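Local coordinates for protein endo-1,4-beta-xylanase (Pseudoalteromonas haloplanktis, PDB 1H12) that probably hydrolyses internal beta-1,4 linkages in xylan and related plant polysaccharides, as a cold-adapted glycoside hydrolase of family 8, at residues N98-P110 with G120-V134. Numbering follows the deposited sequence.
Sequences NLWRFAKAYQKNP and GVYAWKLKLNQNGFV
K108 and Y122 form a single backbone bridge beside helix 98-107, and the short axes of that helix and strand 125-128 cross at 96°. Two backbone bonds secure the bridge: A123 N donates a hydrogen bond to Q107 O at 2.8 Å, and N109 N a nearly straight one (170°) to V121 O. Next to them, the bond from G120 N to N109 O is weak. The Y122 ring lies beside A103 and Q107. One face takes the start of the K108 side chain, CB making a CH-pi contact 3.9 Å from the ring centroid; with CG anti to the backbone N (chi1 -174°), the extended lysine then carries CG and CD past Y122 OH and brings K108 NZ to a salt bridge with D111. That hydroxyl meets W100 CH2 at 3.4 Å, the two side chains crossing at about a right angle, and M175 of helix 168-182 touches both. An alanine in place of Y122 would probably open a gap beside A103 and K108 and leave K108 CB and the W100 rim without their packing partner. L126 CD2 points at the helix and touches Y106 O, Q107 CG (3.7 Å) and the F102 ring. Farther along, V134 CG1 sits over one face of the Y106 ring, 4.1 Å from its centroid, while V134 CG2 turns to F102 CZ. A water links the two segments, accepting from Q107 NE2 and donating to A123 O. Residues 103-107 make a wider pi-type turn, A103 O accepting from both Q107 N and K108 N. This is helix-on-sheet packing: helix 93-107 lies against the five-stranded antiparallel sheet of this largely helical family 8 hydrolase, near one of the sheet's two outermost strands, 134-136.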
loop_
_atom_site.group_PDB
_atom_site.type_symbol
_atom_site.label_atom_id
_atom_site.label_comp_id
_atom_site.label_asym_id
_atom_site.label_seq_id
_atom_site.Cartn_x
_atom_site.Cartn_y
_atom_site.Cartn_z
ATOM N N ASN A 98 15.973 -10.150 5.436
ATOM C CA ASN A 98 16.902 -9.048 5.477
ATOM C C ASN A 98 16.216 -7.715 5.702
ATOM O O ASN A 98 16.711 -6.834 6.410
ATOM C CB ASN A 98 17.797 -9.016 4.223
ATOM C CG ASN A 98 18.771 -10.174 4.130
ATOM O OD1 ASN A 98 19.087 -10.817 5.142
ATOM N ND2 ASN A 98 19.258 -10.415 2.916
ATOM N N LEU A 99 15.046 -7.539 5.051
ATOM C CA LEU A 99 14.256 -6.334 5.258
ATOM C C LEU A 99 13.660 -6.295 6.657
ATOM O O LEU A 99 13.640 -5.235 7.301
ATOM C CB LEU A 99 13.118 -6.254 4.217
ATOM C CG LEU A 99 13.551 -5.999 2.773
ATOM C CD1 LEU A 99 12.315 -6.057 1.893
ATOM C CD2 LEU A 99 14.253 -4.663 2.605
ATOM N N TRP A 100 13.119 -7.401 7.146
ATOM C CA TRP A 100 12.490 -7.412 8.464
ATOM C C TRP A 100 13.538 -7.186 9.567
ATOM O O TRP A 100 13.301 -6.454 10.521
ATOM C CB TRP A 100 11.685 -8.698 8.687
ATOM C CG TRP A 100 11.040 -8.794 10.015
ATOM C CD1 TRP A 100 11.158 -9.822 10.876
ATOM C CD2 TRP A 100 10.241 -7.796 10.694
ATOM N NE1 TRP A 100 10.495 -9.551 12.044
ATOM C CE2 TRP A 100 9.921 -8.310 11.946
ATOM C CE3 TRP A 100 9.747 -6.513 10.374
ATOM C CZ2 TRP A 100 9.225 -7.558 12.897
ATOM C CZ3 TRP A 100 9.043 -5.800 11.295
ATOM C CH2 TRP A 100 8.788 -6.305 12.563
ATOM N N ARG A 101 14.742 -7.764 9.380
ATOM C CA ARG A 101 15.777 -7.552 10.353
ATOM C C ARG A 101 16.082 -6.074 10.507
ATOM O O ARG A 101 16.296 -5.552 11.617
ATOM C CB ARG A 101 17.045 -8.315 9.944
ATOM C CG ARG A 101 18.061 -8.493 11.075
ATOM C CD ARG A 101 19.395 -9.108 10.627
ATOM N NE ARG A 101 19.154 -10.343 9.897
ATOM C CZ ARG A 101 19.211 -10.497 8.575
ATOM N NH1 ARG A 101 19.796 -9.603 7.791
ATOM N NH2 ARG A 101 18.704 -11.609 8.030
ATOM N N PHE A 102 16.148 -5.364 9.372
ATOM C CA PHE A 102 16.396 -3.923 9.392
ATOM C C PHE A 102 15.299 -3.179 10.103
ATOM O O PHE A 102 15.532 -2.277 10.916
ATOM C CB PHE A 102 16.510 -3.428 7.952
ATOM C CG PHE A 102 16.850 -1.961 7.830
ATOM C CD1 PHE A 102 15.860 -0.970 7.920
ATOM C CD2 PHE A 102 18.160 -1.573 7.633
ATOM C CE1 PHE A 102 16.199 0.343 7.849
ATOM C CE2 PHE A 102 18.477 -0.221 7.554
ATOM C CZ PHE A 102 17.501 0.716 7.671
ATOM N N ALA A 103 14.062 -3.504 9.788
ATOM C CA ALA A 103 12.915 -2.790 10.369
ATOM C C ALA A 103 12.923 -2.957 11.892
ATOM O O ALA A 103 12.781 -1.967 12.628
ATOM C CB ALA A 103 11.613 -3.319 9.783
ATOM N N LYS A 104 13.040 -4.191 12.352
ATOM C CA LYS A 104 12.955 -4.455 13.752
ATOM C C LYS A 104 14.103 -3.816 14.536
ATOM O O LYS A 104 13.914 -3.341 15.650
ATOM C CB LYS A 104 12.815 -5.975 13.974
ATOM C CG LYS A 104 12.463 -6.429 15.311
ATOM C CD LYS A 104 12.216 -8.019 15.302
ATOM C CE LYS A 104 11.869 -8.459 16.659
ATOM N NZ LYS A 104 11.777 -9.893 16.633
ATOM N N ALA A 105 15.286 -3.774 13.935
ATOM C CA ALA A 105 16.453 -3.222 14.603
ATOM C C ALA A 105 16.470 -1.695 14.575
ATOM O O ALA A 105 16.862 -1.078 15.566
ATOM C CB ALA A 105 17.737 -3.713 13.957
ATOM N N TYR A 106 16.132 -1.112 13.439
ATOM C CA TYR A 106 16.435 0.283 13.185
ATOM C C TYR A 106 15.207 1.184 13.037
ATOM O O TYR A 106 15.293 2.373 13.354
ATOM C CB TYR A 106 17.339 0.404 11.958
ATOM C CG TYR A 106 18.590 -0.392 12.027
ATOM C CD1 TYR A 106 19.498 -0.230 13.057
ATOM C CD2 TYR A 106 18.906 -1.350 11.079
ATOM C CE1 TYR A 106 20.661 -0.970 13.130
ATOM C CE2 TYR A 106 20.051 -2.096 11.155
ATOM C CZ TYR A 106 20.922 -1.917 12.200
ATOM O OH TYR A 106 22.083 -2.674 12.243
ATOM N N GLN A 107 14.091 0.673 12.524
ATOM C CA GLN A 107 12.877 1.464 12.431
ATOM C C GLN A 107 12.064 1.477 13.703
ATOM O O GLN A 107 11.441 2.491 14.045
ATOM C CB GLN A 107 12.036 1.047 11.209
ATOM C CG GLN A 107 12.706 1.379 9.906
ATOM C CD GLN A 107 12.018 0.772 8.677
ATOM O OE1 GLN A 107 11.618 -0.392 8.694
ATOM N NE2 GLN A 107 11.945 1.554 7.598
ATOM N N LYS A 108 12.021 0.357 14.425
ATOM C CA LYS A 108 11.182 0.259 15.610
ATOM C C LYS A 108 11.630 1.254 16.669
ATOM O O LYS A 108 12.809 1.225 17.094
ATOM C CB LYS A 108 11.249 -1.147 16.176
ATOM C CG LYS A 108 10.304 -1.361 17.312
ATOM C CD LYS A 108 10.537 -2.725 18.008
ATOM C CE LYS A 108 9.851 -2.784 19.340
ATOM N NZ LYS A 108 10.171 -4.036 20.050
ATOM N N ASN A 109 10.724 2.035 17.203
ATOM C CA ASN A 109 11.000 2.852 18.396
ATOM C C ASN A 109 10.934 1.941 19.612
ATOM O O ASN A 109 10.058 1.071 19.731
ATOM C CB ASN A 109 9.965 3.956 18.547
ATOM C CG ASN A 109 10.011 5.009 17.475
ATOM O OD1 ASN A 109 8.908 5.412 16.937
ATOM N ND2 ASN A 109 11.137 5.540 17.177
ATOM N N PRO A 110 11.838 2.139 20.584
ATOM C CA PRO A 110 11.862 1.261 21.730
ATOM C C PRO A 110 10.565 1.200 22.500
ATOM O O PRO A 110 9.827 2.192 22.602
ATOM C CB PRO A 110 12.977 1.842 22.617
ATOM C CG PRO A 110 13.384 3.026 22.004
ATOM C CD PRO A 110 12.889 3.120 20.608
ATOM N N GLY A 120 7.079 1.194 20.474
ATOM C CA GLY A 120 6.868 0.098 19.565
ATOM C C GLY A 120 6.343 0.421 18.198
ATOM O O GLY A 120 6.148 -0.493 17.408
ATOM N N VAL A 121 6.085 1.696 17.892
ATOM C CA VAL A 121 5.721 2.067 16.523
ATOM C C VAL A 121 6.999 2.249 15.700
ATOM O O VAL A 121 8.088 2.349 16.268
ATOM C CB VAL A 121 4.791 3.299 16.437
ATOM C CG1 VAL A 121 3.638 3.162 17.454
ATOM C CG2 VAL A 121 5.499 4.613 16.609
ATOM N N TYR A 122 6.849 2.303 14.397
ATOM C CA TYR A 122 7.988 2.291 13.489
ATOM C C TYR A 122 8.202 3.663 12.885
ATOM O O TYR A 122 7.328 4.221 12.198
ATOM C CB TYR A 122 7.763 1.175 12.424
ATOM C CG TYR A 122 7.990 -0.208 13.002
ATOM C CD1 TYR A 122 7.196 -0.718 13.987
ATOM C CD2 TYR A 122 9.097 -0.945 12.611
ATOM C CE1 TYR A 122 7.507 -1.926 14.602
ATOM C CE2 TYR A 122 9.400 -2.150 13.176
ATOM C CZ TYR A 122 8.628 -2.644 14.212
ATOM O OH TYR A 122 9.006 -3.798 14.832
ATOM N N ALA A 123 9.364 4.219 13.163
ATOM C CA ALA A 123 9.743 5.565 12.706
ATOM C C ALA A 123 9.698 5.636 11.187
ATOM O O ALA A 123 10.361 4.865 10.503
ATOM C CB ALA A 123 11.153 5.828 13.185
ATOM N N TRP A 124 8.932 6.587 10.669
ATOM C CA TRP A 124 8.629 6.581 9.249
ATOM C C TRP A 124 9.782 6.964 8.361
ATOM O O TRP A 124 9.794 6.588 7.200
ATOM C CB TRP A 124 7.386 7.385 8.915
ATOM C CG TRP A 124 7.596 8.854 8.731
ATOM C CD1 TRP A 124 7.600 9.827 9.676
ATOM C CD2 TRP A 124 7.790 9.530 7.468
ATOM N NE1 TRP A 124 7.749 11.053 9.077
ATOM C CE2 TRP A 124 7.858 10.884 7.721
ATOM C CE3 TRP A 124 7.877 9.100 6.154
ATOM C CZ2 TRP A 124 7.987 11.836 6.700
ATOM C CZ3 TRP A 124 8.023 9.995 5.157
ATOM C CH2 TRP A 124 8.062 11.373 5.427
ATOM N N LYS A 125 10.718 7.756 8.895
ATOM C CA LYS A 125 11.822 8.280 8.099
ATOM C C LYS A 125 13.157 8.141 8.801
ATOM O O LYS A 125 13.372 8.737 9.872
ATOM C CB LYS A 125 11.599 9.742 7.739
ATOM C CG LYS A 125 12.572 10.274 6.739
ATOM C CD LYS A 125 12.473 11.794 6.499
ATOM C CE LYS A 125 11.350 12.113 5.670
ATOM N NZ LYS A 125 11.493 13.687 5.413
ATOM N N LEU A 126 14.012 7.332 8.208
ATOM C CA LEU A 126 15.406 7.143 8.599
ATOM C C LEU A 126 16.284 7.709 7.492
ATOM O O LEU A 126 15.871 7.824 6.347
ATOM C CB LEU A 126 15.722 5.669 8.795
ATOM C CG LEU A 126 15.434 5.029 10.171
ATOM C CD1 LEU A 126 14.130 5.249 10.739
ATOM C CD2 LEU A 126 15.729 3.551 10.035
ATOM N N LYS A 127 17.527 8.010 7.832
ATOM C CA LYS A 127 18.542 8.339 6.847
ATOM C C LYS A 127 19.850 7.744 7.293
ATOM O O LYS A 127 20.004 7.390 8.456
ATOM C CB LYS A 127 18.705 9.870 6.659
ATOM C CG LYS A 127 17.723 10.579 5.767
ATOM C CD LYS A 127 18.023 12.044 5.660
ATOM C CE LYS A 127 17.014 12.701 4.701
ATOM N NZ LYS A 127 17.300 14.158 4.401
ATOM N N LEU A 128 20.814 7.689 6.372
ATOM C CA LEU A 128 22.201 7.468 6.753
ATOM C C LEU A 128 22.842 8.846 7.023
ATOM O O LEU A 128 22.669 9.775 6.236
ATOM C CB LEU A 128 22.953 6.702 5.683
ATOM C CG LEU A 128 22.371 5.389 5.253
ATOM C CD1 LEU A 128 23.307 4.618 4.354
ATOM C CD2 LEU A 128 21.973 4.503 6.396
ATOM N N ASN A 129 23.580 8.949 8.102
ATOM C CA ASN A 129 24.267 10.193 8.445
ATOM C C ASN A 129 25.513 10.393 7.585
ATOM O O ASN A 129 25.794 9.579 6.694
ATOM C CB ASN A 129 24.515 10.290 9.948
ATOM C CG ASN A 129 25.573 9.338 10.485
ATOM O OD1 ASN A 129 26.379 8.751 9.735
ATOM N ND2 ASN A 129 25.588 9.170 11.831
ATOM N N GLN A 130 26.253 11.441 7.840
ATOM C CA GLN A 130 27.390 11.768 7.006
ATOM C C GLN A 130 28.494 10.726 7.078
ATOM O O GLN A 130 29.356 10.683 6.207
ATOM C CB GLN A 130 27.947 13.162 7.298
ATOM N N ASN A 131 28.485 9.870 8.118
ATOM C CA ASN A 131 29.440 8.804 8.241
ATOM C C ASN A 131 28.914 7.454 7.767
ATOM O O ASN A 131 29.630 6.461 7.868
ATOM C CB ASN A 131 29.937 8.717 9.678
ATOM C CG ASN A 131 30.499 9.999 10.152
ATOM O OD1 ASN A 131 31.254 10.660 9.426
ATOM N ND2 ASN A 131 30.131 10.432 11.381
ATOM N N GLY A 132 27.692 7.425 7.225
ATOM C CA GLY A 132 27.086 6.209 6.707
ATOM C C GLY A 132 26.266 5.396 7.693
ATOM O O GLY A 132 25.823 4.313 7.311
ATOM N N PHE A 133 26.013 5.888 8.894
ATOM C CA PHE A 133 25.285 5.122 9.879
ATOM C C PHE A 133 23.814 5.574 9.957
ATOM O O PHE A 133 23.508 6.766 9.847
ATOM C CB PHE A 133 25.927 5.261 11.264
ATOM C CG PHE A 133 27.308 4.659 11.345
ATOM C CD1 PHE A 133 27.475 3.308 11.473
ATOM C CD2 PHE A 133 28.442 5.454 11.306
ATOM C CE1 PHE A 133 28.720 2.741 11.569
ATOM C CE2 PHE A 133 29.691 4.897 11.394
ATOM C CZ PHE A 133 29.834 3.548 11.520
ATOM N N VAL A 134 22.922 4.627 10.185
ATOM C CA VAL A 134 21.508 4.904 10.182
ATOM C C VAL A 134 21.055 5.659 11.422
ATOM O O VAL A 134 21.560 5.442 12.528
ATOM C CB VAL A 134 20.732 3.597 10.010
ATOM C CG1 VAL A 134 20.815 2.657 11.187
ATOM C CG2 VAL A 134 19.322 3.835 9.566
HETATM O O HOH W 1 11.867 4.332 8.173
#